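Local structure of NAD-dependent epimerase/dehydratase (Veillonella parvula, 4HNH) at residues 9-14 / 77-82; 102-107 / 150-155; 106-111 / 133-138. The protein binds NADP in a Rossmann-type domain and is probably an NAD(P)-dependent oxidoreductase of the epimerase/dehydratase family, its substrate not established. One frame throughout, in Å; residues are numbered along the deposited sequence. Where two conformers were deposited one is given.

Interaction 1 of 3, residues 9-14 / 77-82. With NAP (NADP nicotinamide-adenine-dinucleotide phosphate), chain C.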
loop_
_atom_site.group_PDB
_atom_site.type_symbol
_atom_site.label_atom_id
_atom_site.label_comp_id
_atom_site.label_asym_id
_atom_site.label_seq_id
_atom_site.Cartn_x
_atom_site.Cartn_y
_atom_site.Cartn_z
ATOM N N THR A 9 2.204 -6.969 -9.596
ATOM C CA THR A 9 2.130 -5.663 -10.220
ATOM C C THR A 9 2.046 -4.601 -9.143
ATOM O O THR A 9 1.235 -4.695 -8.219
ATOM C CB THR A 9 0.948 -5.566 -11.179
ATOM O OG1 THR A 9 1.161 -6.477 -12.264
ATOM C CG2 THR A 9 0.804 -4.154 -11.734
ATOM N N ILE A 10 2.901 -3.589 -9.259
ATOM C CA ILE A 10 2.898 -2.483 -8.318
ATOM C C ILE A 10 2.308 -1.240 -8.982
ATOM O O ILE A 10 2.903 -0.663 -9.896
ATOM C CB ILE A 10 4.326 -2.213 -7.790
ATOM C CG1 ILE A 10 4.813 -3.438 -7.013
ATOM C CG2 ILE A 10 4.366 -0.944 -6.925
ATOM C CD1 ILE A 10 6.236 -3.298 -6.481
ATOM N N LEU A 11 1.123 -0.848 -8.523
ATOM C CA LEU A 11 0.425 0.317 -9.058
ATOM C C LEU A 11 0.784 1.568 -8.269
ATOM O O LEU A 11 0.606 1.621 -7.044
ATOM C CB LEU A 11 -1.097 0.096 -9.004
ATOM C CG LEU A 11 -1.641 -1.125 -9.748
ATOM C CD1 LEU A 11 -3.174 -1.208 -9.605
ATOM C CD2 LEU A 11 -1.252 -1.119 -11.217
ATOM N N GLY A 12 1.288 2.584 -8.974
ATOM C CA GLY A 12 1.774 3.794 -8.342
ATOM C C GLY A 12 3.216 3.586 -7.940
ATOM O O GLY A 12 3.623 3.907 -6.818
ATOM N N ALA A 13 3.994 3.062 -8.882
ATOM C CA ALA A 13 5.312 2.518 -8.582
ATOM C C ALA A 13 6.388 3.559 -8.245
ATOM O O ALA A 13 7.483 3.174 -7.832
ATOM C CB ALA A 13 5.789 1.619 -9.736
ATOM N N ALA A 14 6.107 4.854 -8.434
ATOM C CA ALA A 14 7.098 5.874 -8.102
ATOM C C ALA A 14 6.940 6.368 -6.668
ATOM O O ALA A 14 7.741 7.186 -6.195
ATOM C CB ALA A 14 7.035 7.049 -9.078
ATOM N N VAL A 77 -1.562 -7.840 -6.564
ATOM C CA VAL A 77 -1.393 -6.450 -6.970
ATOM C C VAL A 77 -1.221 -5.563 -5.747
ATOM O O VAL A 77 -1.993 -5.666 -4.799
ATOM C CB VAL A 77 -2.568 -5.973 -7.845
ATOM C CG1 VAL A 77 -2.446 -4.489 -8.169
ATOM C CG2 VAL A 77 -2.632 -6.787 -9.143
ATOM N N PHE A 78 -0.185 -4.719 -5.746
ATOM C CA PHE A 78 -0.014 -3.761 -4.660
ATOM C C PHE A 78 -0.510 -2.409 -5.142
ATOM O O PHE A 78 -0.077 -1.912 -6.181
ATOM C CB PHE A 78 1.458 -3.669 -4.219
ATOM C CG PHE A 78 1.717 -2.619 -3.163
ATOM C CD1 PHE A 78 1.399 -2.862 -1.842
ATOM C CD2 PHE A 78 2.306 -1.402 -3.497
ATOM C CE1 PHE A 78 1.629 -1.899 -0.853
ATOM C CE2 PHE A 78 2.555 -0.438 -2.517
ATOM C CZ PHE A 78 2.213 -0.692 -1.190
ATOM N N VAL A 79 -1.433 -1.827 -4.393
ATOM C CA VAL A 79 -1.993 -0.533 -4.753
ATOM C C VAL A 79 -1.373 0.501 -3.836
ATOM O O VAL A 79 -1.654 0.527 -2.633
ATOM C CB VAL A 79 -3.516 -0.518 -4.609
ATOM C CG1 VAL A 79 -4.062 0.856 -4.977
ATOM C CG2 VAL A 79 -4.133 -1.582 -5.494
ATOM N N GLY A 80 -0.535 1.348 -4.419
ATOM C CA GLY A 80 0.340 2.219 -3.654
ATOM C C GLY A 80 -0.294 3.496 -3.125
ATOM O O GLY A 80 0.338 4.225 -2.354
ATOM N N ALA A 81 -1.516 3.779 -3.563
ATOM C CA ALA A 81 -2.288 4.911 -3.056
ATOM C C ALA A 81 -3.771 4.562 -3.079
ATOM O O ALA A 81 -4.262 3.971 -4.044
ATOM C CB ALA A 81 -2.019 6.186 -3.887
ATOM N N MET A 82 -4.475 4.913 -2.003
ATOM C CA MET A 82 -5.922 4.732 -1.923
ATOM C C MET A 82 -6.551 6.067 -1.534
ATOM O O MET A 82 -7.139 6.212 -0.461
ATOM C CB MET A 82 -6.289 3.641 -0.908
ATOM C CG MET A 82 -5.926 2.225 -1.354
ATOM S SD MET A 82 -6.317 0.997 -0.077
ATOM C CE MET A 82 -8.109 1.096 -0.013
HETATM P PA NAP C . 3.485 8.490 -2.133
HETATM O O1A NAP C . 4.948 8.784 -2.154
HETATM O O2A NAP C . 2.801 9.789 -2.434
HETATM O O5B NAP C . 3.118 7.436 -3.236
HETATM C C5B NAP C . 1.836 7.406 -3.796
HETATM C C4B NAP C . 1.952 7.163 -5.248
HETATM O O4B NAP C . 0.661 6.883 -5.802
HETATM C C3B NAP C . 2.523 8.361 -5.960
HETATM O O3B NAP C . 3.731 8.049 -6.545
HETATM C C2B NAP C . 1.468 8.699 -6.960
HETATM O O2B NAP C . 1.973 9.033 -8.240
HETATM C C1B NAP C . 0.688 7.421 -7.071
HETATM N N9A NAP C . -0.627 7.732 -7.553
HETATM C C8A NAP C . -1.709 8.243 -6.819
HETATM N N7A NAP C . -2.737 8.433 -7.649
HETATM C C5A NAP C . -2.358 8.056 -8.957
HETATM C C6A NAP C . -3.014 8.033 -10.231
HETATM N N6A NAP C . -4.336 8.460 -10.359
HETATM N N1A NAP C . -2.323 7.610 -11.299
HETATM C C2A NAP C . -1.066 7.192 -11.193
HETATM N N3A NAP C . -0.404 7.191 -10.021
HETATM C C4A NAP C . -1.009 7.610 -8.909
HETATM O O3 NAP C . 2.979 7.975 -0.723
HETATM P PN NAP C . 3.708 6.919 0.236
HETATM O O1N NAP C . 4.684 7.554 1.171
HETATM O O2N NAP C . 4.512 5.872 -0.463
HETATM O O5D NAP C . 2.531 6.297 1.096
HETATM C C5D NAP C . 1.592 5.440 0.462
HETATM C C4D NAP C . 0.153 5.979 0.599
HETATM O O4D NAP C . -0.261 6.075 1.928
HETATM C C3D NAP C . -0.096 7.330 -0.031
HETATM O O3D NAP C . -1.356 7.329 -0.556
HETATM C C2D NAP C . 0.017 8.249 1.137
HETATM O O2D NAP C . -0.651 9.436 0.915
HETATM C C1D NAP C . -0.645 7.412 2.166
HETATM N N1N NAP C . -0.275 7.716 3.572
HETATM C C2N NAP C . 0.608 8.741 3.867
HETATM C C3N NAP C . 0.959 9.009 5.188
HETATM C C7N NAP C . 1.896 10.092 5.500
HETATM O O7N NAP C . 2.331 10.215 6.621
HETATM N N7N NAP C . 2.318 11.006 4.468
HETATM C C4N NAP C . 0.403 8.188 6.228
HETATM C C5N NAP C . -0.518 7.121 5.857
HETATM C C6N NAP C . -0.820 6.917 4.552
HETATM P P2B NAP C . 2.580 10.440 -8.644
HETATM O O1X NAP C . 1.742 11.663 -8.313
HETATM O O2X NAP C . 3.899 10.658 -7.914
HETATM O O3X NAP C . 2.843 10.492 -10.144
#
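Val77 begins the contact with its CG1 methyl, which lies anti to the backbone N (chi1 175°) and so reaches across the strand pair toward Leu11, whose CD1 is 3.7 Å from Val77 CG1. The same Leu11 CD1 also comes within 4.2 Å of Val79 CG2, so one leucine methyl serves both valines. This face, shared with Thr9, is packed by helix 85-97 through Ile91 and Leu95, while Thr9 turns its hydroxyl to the carbonyl of Ala70. Phe78 points to the other side of the sheet. Its backbone is bonded in both directions: Phe78 N donates to Thr9 O at 2.9 Å, and Phe78 O accepts from Leu11 N at 2.8 Å. The ring presents an edge to Ile10, with CD2 of Phe78 4.0 Å from CG2 of Ile10, and helix 16-28 closes over both through Ile17, Leu21, Ala18 and Thr22. After Val79 the strand gives way to Gly80, whose N still donates to Leu11 O at 2.9 Å. A beta carbon on Gly80 would run into that very carbonyl oxygen. Gly80 O then comes to 3.3 Å from C5D of NADP. Ala81 follows with a methyl group lodged between the two riboses of the cofactor, its CB 3.4 Å from O4B. Across from it, Gly12 has backbone angles that would jam a beta carbon against the preceding carbonyl, and the same carbon would crowd O4B of NADP. Two parallel strands, only 14° apart in direction, thus end side by side where the dinucleotide crosses their C-terminal ends. This is the characteristic binding site of a Rossmann fold, with Gly12 opening the glycine-rich turn between the first strand and helix 16-28.

Interaction 2 of 3, residues 102-107 / 150-155. With NAP (NADP nicotinamide-adenine-dinucleotide phosphate), chain C; FMT (formic acid), chain H.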
loop_
_atom_site.group_PDB
_atom_site.type_symbol
_atom_site.label_atom_id
_atom_site.label_comp_id
_atom_site.label_asym_id
_atom_site.label_seq_id
_atom_site.Cartn_x
_atom_site.Cartn_y
_atom_site.Cartn_z
ATOM N N ARG A 102 -6.130 -11.070 -5.775
ATOM C CA ARG A 102 -5.355 -10.739 -4.577
ATOM C C ARG A 102 -4.756 -9.336 -4.655
ATOM O O ARG A 102 -3.976 -9.035 -5.557
ATOM C CB ARG A 102 -4.249 -11.775 -4.344
ATOM C CG ARG A 102 -3.490 -11.587 -3.036
ATOM C CD ARG A 102 -4.315 -12.038 -1.824
ATOM N NE ARG A 102 -3.529 -11.856 -0.602
ATOM C CZ ARG A 102 -3.701 -10.863 0.271
ATOM N NH1 ARG A 102 -4.669 -9.968 0.093
ATOM N NH2 ARG A 102 -2.910 -10.787 1.343
ATOM N N VAL A 103 -5.115 -8.490 -3.693
ATOM C CA VAL A 103 -4.669 -7.098 -3.680
ATOM C C VAL A 103 -4.245 -6.660 -2.287
ATOM O O VAL A 103 -4.924 -6.978 -1.311
ATOM C CB VAL A 103 -5.797 -6.169 -4.144
ATOM C CG1 VAL A 103 -5.486 -4.710 -3.781
ATOM C CG2 VAL A 103 -6.024 -6.342 -5.635
ATOM N N ILE A 104 -3.129 -5.931 -2.203
ATOM C CA ILE A 104 -2.712 -5.311 -0.945
ATOM C C ILE A 104 -2.710 -3.808 -1.213
ATOM O O ILE A 104 -2.094 -3.361 -2.177
ATOM C CB ILE A 104 -1.315 -5.775 -0.504
ATOM C CG1 ILE A 104 -1.322 -7.280 -0.207
ATOM C CG2 ILE A 104 -0.872 -4.982 0.732
ATOM C CD1 ILE A 104 0.055 -7.891 -0.003
ATOM N N GLY A 105 -3.405 -3.029 -0.387
ATOM C CA GLY A 105 -3.482 -1.588 -0.630
ATOM C C GLY A 105 -3.091 -0.796 0.603
ATOM O O GLY A 105 -3.283 -1.284 1.711
ATOM N N VAL A 106 -2.545 0.412 0.423
ATOM C CA VAL A 106 -2.171 1.239 1.580
ATOM C C VAL A 106 -3.102 2.442 1.749
ATOM O O VAL A 106 -3.365 3.183 0.797
ATOM C CB VAL A 106 -0.688 1.687 1.526
ATOM C CG1 VAL A 106 0.221 0.509 1.876
ATOM C CG2 VAL A 106 -0.342 2.242 0.171
ATOM N N SER A 107 -3.607 2.604 2.970
ATOM C CA SER A 107 -4.583 3.625 3.315
ATOM C C SER A 107 -4.083 4.327 4.573
ATOM O O SER A 107 -3.025 3.981 5.108
ATOM C CB SER A 107 -5.954 2.967 3.560
ATOM O OG SER A 107 -6.966 3.920 3.908
ATOM N N THR A 150 -6.180 -6.934 1.216
ATOM C CA THR A 150 -5.736 -6.543 2.537
ATOM C C THR A 150 -5.507 -5.043 2.484
ATOM O O THR A 150 -4.754 -4.560 1.642
ATOM C CB THR A 150 -4.414 -7.204 2.917
ATOM O OG1 THR A 150 -4.447 -8.596 2.579
ATOM C CG2 THR A 150 -4.155 -7.036 4.421
ATOM N N ILE A 151 -6.149 -4.310 3.387
ATOM C CA ILE A 151 -5.927 -2.875 3.499
ATOM C C ILE A 151 -4.953 -2.701 4.649
ATOM O O ILE A 151 -5.130 -3.307 5.699
ATOM C CB ILE A 151 -7.233 -2.122 3.803
ATOM C CG1 ILE A 151 -8.178 -2.163 2.585
ATOM C CG2 ILE A 151 -6.949 -0.674 4.180
ATOM C CD1 ILE A 151 -9.589 -1.668 2.865
ATOM N N LEU A 152 -3.880 -1.959 4.403
ATOM C CA LEU A 152 -2.931 -1.621 5.459
ATOM C C LEU A 152 -3.192 -0.178 5.867
ATOM O O LEU A 152 -3.011 0.737 5.075
ATOM C CB LEU A 152 -1.495 -1.795 4.967
ATOM C CG LEU A 152 -1.145 -3.224 4.554
ATOM C CD1 LEU A 152 0.313 -3.325 4.109
ATOM C CD2 LEU A 152 -1.408 -4.195 5.692
ATOM N N ARG A 153 -3.679 0.019 7.091
ATOM C CA ARG A 153 -3.916 1.367 7.592
ATOM C C ARG A 153 -2.629 1.908 8.202
ATOM O O ARG A 153 -2.221 1.480 9.285
ATOM C CB ARG A 153 -5.019 1.338 8.643
ATOM C CG ARG A 153 -6.384 1.016 8.046
ATOM C CD ARG A 153 -7.455 0.910 9.126
ATOM N NE ARG A 153 -7.425 -0.362 9.852
ATOM C CZ ARG A 153 -7.195 -0.493 11.156
ATOM N NH1 ARG A 153 -6.949 0.569 11.914
ATOM N NH2 ARG A 153 -7.212 -1.708 11.711
ATOM N N LEU A 154 -1.985 2.838 7.501
ATOM C CA LEU A 154 -0.692 3.332 7.937
ATOM C C LEU A 154 -0.820 4.578 8.789
ATOM O O LEU A 154 -1.575 5.509 8.462
ATOM C CB LEU A 154 0.211 3.627 6.744
ATOM C CG LEU A 154 0.361 2.513 5.702
ATOM C CD1 LEU A 154 1.310 2.944 4.597
ATOM C CD2 LEU A 154 0.781 1.181 6.340
ATOM N N THR A 155 -0.066 4.598 9.879
ATOM C CA THR A 155 0.037 5.816 10.666
ATOM C C THR A 155 1.063 6.741 10.021
ATOM O O THR A 155 1.514 6.486 8.905
ATOM C CB THR A 155 0.305 5.497 12.142
ATOM O OG1 THR A 155 0.277 6.704 12.909
ATOM C CG2 THR A 155 1.639 4.783 12.326
HETATM P PA NAP C . 3.485 8.490 -2.133
HETATM O O1A NAP C . 4.948 8.784 -2.154
HETATM O O2A NAP C . 2.801 9.789 -2.434
HETATM O O5B NAP C . 3.118 7.436 -3.236
HETATM C C5B NAP C . 1.836 7.406 -3.796
HETATM C C4B NAP C . 1.952 7.163 -5.248
HETATM O O4B NAP C . 0.661 6.883 -5.802
HETATM C C3B NAP C . 2.523 8.361 -5.960
HETATM O O3B NAP C . 3.731 8.049 -6.545
HETATM C C2B NAP C . 1.468 8.699 -6.960
HETATM O O2B NAP C . 1.973 9.033 -8.240
HETATM C C1B NAP C . 0.688 7.421 -7.071
HETATM N N9A NAP C . -0.627 7.732 -7.553
HETATM C C8A NAP C . -1.709 8.243 -6.819
HETATM N N7A NAP C . -2.737 8.433 -7.649
HETATM C C5A NAP C . -2.358 8.056 -8.957
HETATM C C6A NAP C . -3.014 8.033 -10.231
HETATM N N6A NAP C . -4.336 8.460 -10.359
HETATM N N1A NAP C . -2.323 7.610 -11.299
HETATM C C2A NAP C . -1.066 7.192 -11.193
HETATM N N3A NAP C . -0.404 7.191 -10.021
HETATM C C4A NAP C . -1.009 7.610 -8.909
HETATM O O3 NAP C . 2.979 7.975 -0.723
HETATM P PN NAP C . 3.708 6.919 0.236
HETATM O O1N NAP C . 4.684 7.554 1.171
HETATM O O2N NAP C . 4.512 5.872 -0.463
HETATM O O5D NAP C . 2.531 6.297 1.096
HETATM C C5D NAP C . 1.592 5.440 0.462
HETATM C C4D NAP C . 0.153 5.979 0.599
HETATM O O4D NAP C . -0.261 6.075 1.928
HETATM C C3D NAP C . -0.096 7.330 -0.031
HETATM O O3D NAP C . -1.356 7.329 -0.556
HETATM C C2D NAP C . 0.017 8.249 1.137
HETATM O O2D NAP C . -0.651 9.436 0.915
HETATM C C1D NAP C . -0.645 7.412 2.166
HETATM N N1N NAP C . -0.275 7.716 3.572
HETATM C C2N NAP C . 0.608 8.741 3.867
HETATM C C3N NAP C . 0.959 9.009 5.188
HETATM C C7N NAP C . 1.896 10.092 5.500
HETATM O O7N NAP C . 2.331 10.215 6.621
HETATM N N7N NAP C . 2.318 11.006 4.468
HETATM C C4N NAP C . 0.403 8.188 6.228
HETATM C C5N NAP C . -0.518 7.121 5.857
HETATM C C6N NAP C . -0.820 6.917 4.552
HETATM P P2B NAP C . 2.580 10.440 -8.644
HETATM O O1X NAP C . 1.742 11.663 -8.313
HETATM O O2X NAP C . 3.899 10.658 -7.914
HETATM O O3X NAP C . 2.843 10.492 -10.144
HETATM C C FMT H . -8.919 3.128 6.284
HETATM O O1 FMT H . -9.099 2.846 5.100
HETATM O O2 FMT H . -7.999 3.841 6.685
#
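Arg102 grips Thr150 end-on, its NH1 and NH2 both donating to the single hydroxyl oxygen OG1, at 2.8 Å from NH1. The oxygen lies 7° out of the guanidinium plane, in the fork between the two nitrogens. Beside this grip runs a parallel beta ladder of the Rossmann sheet, its two strands joined by a beta-alpha-beta crossover through helices 117-125 and 129-144. Five backbone bonds hold the ladder, from Thr150 N to Val103 O at one end to Leu154 N and Ser107 O at the other, this last one 2.8 Å long with the donor tilted 34° from the carbonyl plane. On one face, Ile104 CG2 meets Leu152 CD1 at 3.9 Å under helix 182-193, and Val106 CG1 meets Leu154 CD1 at 3.8 Å. The opposite face carries Ser107, whose CB packs at 3.8 Å on Ile151 CG2 and whose OG donates to a bound formic acid, probably from the crystallisation liquor. What positions the first shell lies further out: a bend at chi2 (75°) turns Arg102 across toward the neighbouring strand, where NH1 also reaches Asn148 O, and Thr150 OG1 is in turn bonded to Phe201 O. A leucine in place of Arg102 would probably leave Thr150 OG1 without both guanidinium donors and Asn148 O without this one, the hydroxyl then steered by Phe201 O. Arg153 is held by Glu114 and Ser205. At the far end the backbone carbonyls meet the edge of the nicotinamide ring, Leu154 O 3.2 Å from C5N and Thr155 O 3.4 Å from C4N of NADP.

Interaction 3 of 3, residues 106-111 / 133-138. With NAP (NADP nicotinamide-adenine-dinucleotide phosphate), chain C; FMT (formic acid), chain H.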
loop_
_atom_site.group_PDB
_atom_site.type_symbol
_atom_site.label_atom_id
_atom_site.label_comp_id
_atom_site.label_asym_id
_atom_site.label_seq_id
_atom_site.Cartn_x
_atom_site.Cartn_y
_atom_site.Cartn_z
ATOM N N VAL A 106 -2.545 0.412 0.423
ATOM C CA VAL A 106 -2.171 1.239 1.580
ATOM C C VAL A 106 -3.102 2.442 1.749
ATOM O O VAL A 106 -3.365 3.183 0.797
ATOM C CB VAL A 106 -0.688 1.687 1.526
ATOM C CG1 VAL A 106 0.221 0.509 1.876
ATOM C CG2 VAL A 106 -0.342 2.242 0.171
ATOM N N SER A 107 -3.607 2.604 2.970
ATOM C CA SER A 107 -4.583 3.625 3.315
ATOM C C SER A 107 -4.083 4.327 4.573
ATOM O O SER A 107 -3.025 3.981 5.108
ATOM C CB SER A 107 -5.954 2.967 3.560
ATOM O OG SER A 107 -6.966 3.920 3.908
ATOM N N MET A 108 -4.826 5.326 5.034
ATOM C CA MET A 108 -4.409 6.088 6.206
ATOM C C MET A 108 -5.140 5.598 7.443
ATOM O O MET A 108 -6.324 5.297 7.395
ATOM C CB MET A 108 -4.713 7.567 6.004
ATOM C CG MET A 108 -6.198 7.853 5.872
ATOM S SD MET A 108 -6.556 9.603 6.111
ATOM C CE MET A 108 -6.421 9.739 7.899
ATOM N N ALA A 109 -4.436 5.507 8.562
ATOM C CA ALA A 109 -5.096 5.111 9.801
ATOM C C ALA A 109 -5.868 6.297 10.374
ATOM O O ALA A 109 -5.580 7.447 10.036
ATOM C CB ALA A 109 -4.048 4.615 10.814
ATOM N N GLY A 110 -6.845 6.015 11.230
ATOM C CA GLY A 110 -7.568 7.060 11.936
ATOM C C GLY A 110 -8.968 7.381 11.433
ATOM O O GLY A 110 -9.726 8.067 12.130
ATOM N N LEU A 111 -9.319 6.899 10.243
ATOM C CA LEU A 111 -10.620 7.193 9.623
ATOM C C LEU A 111 -11.805 6.748 10.458
ATOM O O LEU A 111 -12.898 7.306 10.352
ATOM C CB LEU A 111 -10.743 6.506 8.255
ATOM C CG LEU A 111 -9.734 6.877 7.176
ATOM C CD1 LEU A 111 -10.098 6.212 5.860
ATOM C CD2 LEU A 111 -9.682 8.378 7.023
ATOM N N GLN A 133 -11.722 12.323 3.355
ATOM C CA GLN A 133 -12.951 11.754 2.813
ATOM C C GLN A 133 -12.680 10.992 1.505
ATOM O O GLN A 133 -13.346 9.996 1.203
ATOM C CB GLN A 133 -14.050 12.831 2.727
ATOM C CG GLN A 133 -14.242 13.522 4.091
ATOM C CD GLN A 133 -15.623 14.138 4.314
ATOM O OE1 GLN A 133 -16.319 14.525 3.370
ATOM N NE2 GLN A 133 -16.023 14.233 5.587
ATOM N N GLY A 134 -11.672 11.434 0.754
ATOM C CA GLY A 134 -11.200 10.664 -0.395
ATOM C C GLY A 134 -10.706 9.274 -0.013
ATOM O O GLY A 134 -11.010 8.279 -0.669
ATOM N N GLU A 135 -9.905 9.206 1.048
ATOM C CA GLU A 135 -9.425 7.929 1.545
ATOM C C GLU A 135 -10.588 7.047 1.983
ATOM O O GLU A 135 -10.572 5.833 1.761
ATOM C CB GLU A 135 -8.447 8.149 2.705
ATOM C CG GLU A 135 -7.106 8.747 2.264
ATOM C CD GLU A 135 -6.038 7.693 1.994
ATOM O OE1 GLU A 135 -6.119 6.602 2.579
ATOM O OE2 GLU A 135 -5.111 7.956 1.188
ATOM N N ARG A 136 -11.594 7.650 2.614
ATOM C CA ARG A 136 -12.727 6.863 3.090
ATOM C C ARG A 136 -13.490 6.302 1.887
ATOM O O ARG A 136 -13.896 5.132 1.874
ATOM C CB ARG A 136 -13.632 7.716 4.004
ATOM C CG ARG A 136 -14.744 6.922 4.686
ATOM C CD ARG A 136 -15.485 7.730 5.760
ATOM N NE ARG A 136 -14.664 8.033 6.943
ATOM C CZ ARG A 136 -14.253 9.250 7.291
ATOM N NH1 ARG A 136 -14.588 10.304 6.557
ATOM N NH2 ARG A 136 -13.512 9.429 8.386
ATOM N N GLN A 137 -13.667 7.127 0.860
ATOM C CA GLN A 137 -14.339 6.662 -0.354
ATOM C C GLN A 137 -13.562 5.541 -1.075
ATOM O O GLN A 137 -14.163 4.572 -1.551
ATOM C CB GLN A 137 -14.642 7.827 -1.305
ATOM C CG GLN A 137 -15.469 7.428 -2.529
ATOM C CD GLN A 137 -16.848 6.867 -2.184
ATOM O OE1 GLN A 137 -17.308 6.948 -1.040
ATOM N NE2 GLN A 137 -17.512 6.289 -3.185
ATOM N N ALA A 138 -12.234 5.642 -1.137
ATOM C CA ALA A 138 -11.434 4.605 -1.796
ATOM C C ALA A 138 -11.596 3.262 -1.081
ATOM O O ALA A 138 -11.727 2.209 -1.713
ATOM C CB ALA A 138 -9.958 5.009 -1.871
HETATM P PA NAP C . 3.485 8.490 -2.133
HETATM O O1A NAP C . 4.948 8.784 -2.154
HETATM O O2A NAP C . 2.801 9.789 -2.434
HETATM O O5B NAP C . 3.118 7.436 -3.236
HETATM C C5B NAP C . 1.836 7.406 -3.796
HETATM C C4B NAP C . 1.952 7.163 -5.248
HETATM O O4B NAP C . 0.661 6.883 -5.802
HETATM C C3B NAP C . 2.523 8.361 -5.960
HETATM O O3B NAP C . 3.731 8.049 -6.545
HETATM C C2B NAP C . 1.468 8.699 -6.960
HETATM O O2B NAP C . 1.973 9.033 -8.240
HETATM C C1B NAP C . 0.688 7.421 -7.071
HETATM N N9A NAP C . -0.627 7.732 -7.553
HETATM C C8A NAP C . -1.709 8.243 -6.819
HETATM N N7A NAP C . -2.737 8.433 -7.649
HETATM C C5A NAP C . -2.358 8.056 -8.957
HETATM C C6A NAP C . -3.014 8.033 -10.231
HETATM N N6A NAP C . -4.336 8.460 -10.359
HETATM N N1A NAP C . -2.323 7.610 -11.299
HETATM C C2A NAP C . -1.066 7.192 -11.193
HETATM N N3A NAP C . -0.404 7.191 -10.021
HETATM C C4A NAP C . -1.009 7.610 -8.909
HETATM O O3 NAP C . 2.979 7.975 -0.723
HETATM P PN NAP C . 3.708 6.919 0.236
HETATM O O1N NAP C . 4.684 7.554 1.171
HETATM O O2N NAP C . 4.512 5.872 -0.463
HETATM O O5D NAP C . 2.531 6.297 1.096
HETATM C C5D NAP C . 1.592 5.440 0.462
HETATM C C4D NAP C . 0.153 5.979 0.599
HETATM O O4D NAP C . -0.261 6.075 1.928
HETATM C C3D NAP C . -0.096 7.330 -0.031
HETATM O O3D NAP C . -1.356 7.329 -0.556
HETATM C C2D NAP C . 0.017 8.249 1.137
HETATM O O2D NAP C . -0.651 9.436 0.915
HETATM C C1D NAP C . -0.645 7.412 2.166
HETATM N N1N NAP C . -0.275 7.716 3.572
HETATM C C2N NAP C . 0.608 8.741 3.867
HETATM C C3N NAP C . 0.959 9.009 5.188
HETATM C C7N NAP C . 1.896 10.092 5.500
HETATM O O7N NAP C . 2.331 10.215 6.621
HETATM N N7N NAP C . 2.318 11.006 4.468
HETATM C C4N NAP C . 0.403 8.188 6.228
HETATM C C5N NAP C . -0.518 7.121 5.857
HETATM C C6N NAP C . -0.820 6.917 4.552
HETATM P P2B NAP C . 2.580 10.440 -8.644
HETATM O O1X NAP C . 1.742 11.663 -8.313
HETATM O O2X NAP C . 3.899 10.658 -7.914
HETATM O O3X NAP C . 2.843 10.492 -10.144
HETATM C C FMT H . -8.919 3.128 6.284
HETATM O O1 FMT H . -9.099 2.846 5.100
HETATM O O2 FMT H . -7.999 3.841 6.685
HETATM O O HOH W 1 -3.491 5.927 0.411
HETATM O O HOH W 2 -8.135 4.496 1.730
HETATM O O HOH W 3 -15.253 5.490 8.757
#
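Glu135 OE1 is approached by two groups from the end of strand 102-108: Met108 N donates a weak hydrogen bond at 3.1 Å, bent to 132° at the hydrogen, and Ser107 OG is hydrogen-bonded to OE1, also at 3.1 Å. The other carboxylate oxygen is served by water. One molecule donates to Glu135 OE2 at 2.7 Å and to Val106 O, and is hydrogen-bonded to O3D of NADP, so the glutamate reaches the nicotinamide ribose through a single bridging water. A second water joins Ser107 OG to the backbone oxygen of Glu135. The carboxylate is brought down to the strand by a bend at chi2 (-94°), which lays the carbon chain of Glu135 across Met108, with the two CG atoms of Met108 and Glu135 3.8 Å apart. Met108 CG sits between its own N and carbonyl carbon, and the sulfur stays near Glu135 CG at 4.0 Å; the same methionine packs on Leu127 and Tyr131. Past the strand, Leu111 points back at the helix and sets CD1 4.1 Å from Glu135 CB, with Val132 alongside. The outer edge is tied by Arg136, which slides past Leu111 in the reverse direction and donates from NH2 to Leu111 O at 3.0 Å. That bond is nearly straight (169°), lies in the carbonyl plane and uses an oxygen lone pair. A water accepting from Arg136 NE adds a weak link to the same oxygen. Tyr131, whose OH is bonded to NADP, and Glu135 have the spacing of the Tyr and Lys in the YxxxK motif of short-chain dehydrogenases, so a glutamate probably takes the lysine's place. A serine at this strand's end and helix 129-144 beside the nicotinamide ribose are consistent with the active-site cleft of that family.

How the interactions relate
Strand 102-108 ties the three together. Interactions 1 and 2, with centres 10 Å apart, are adjoining pairs of one parallel sheet: Val77 O and Val79 N probably bond to Ile104 N and Ile104 O, each at 2.8 Å. Interaction 3, about 10 Å from the centre of interaction 2 and 15 Å from that of interaction 1, shares Val106 and Ser107 with the former and adds helix 129-144; Ala109 N probably bonds to Leu154 O at 2.9 Å. Met82 O lies 3.4 Å from Ala138 CB, so 77-82 also meets that helix. NADP spans all three: adenosine and the nicotinamide ribose at interaction 1, the nicotinamide ring at interaction 2, and O3D joined through water to interaction 3.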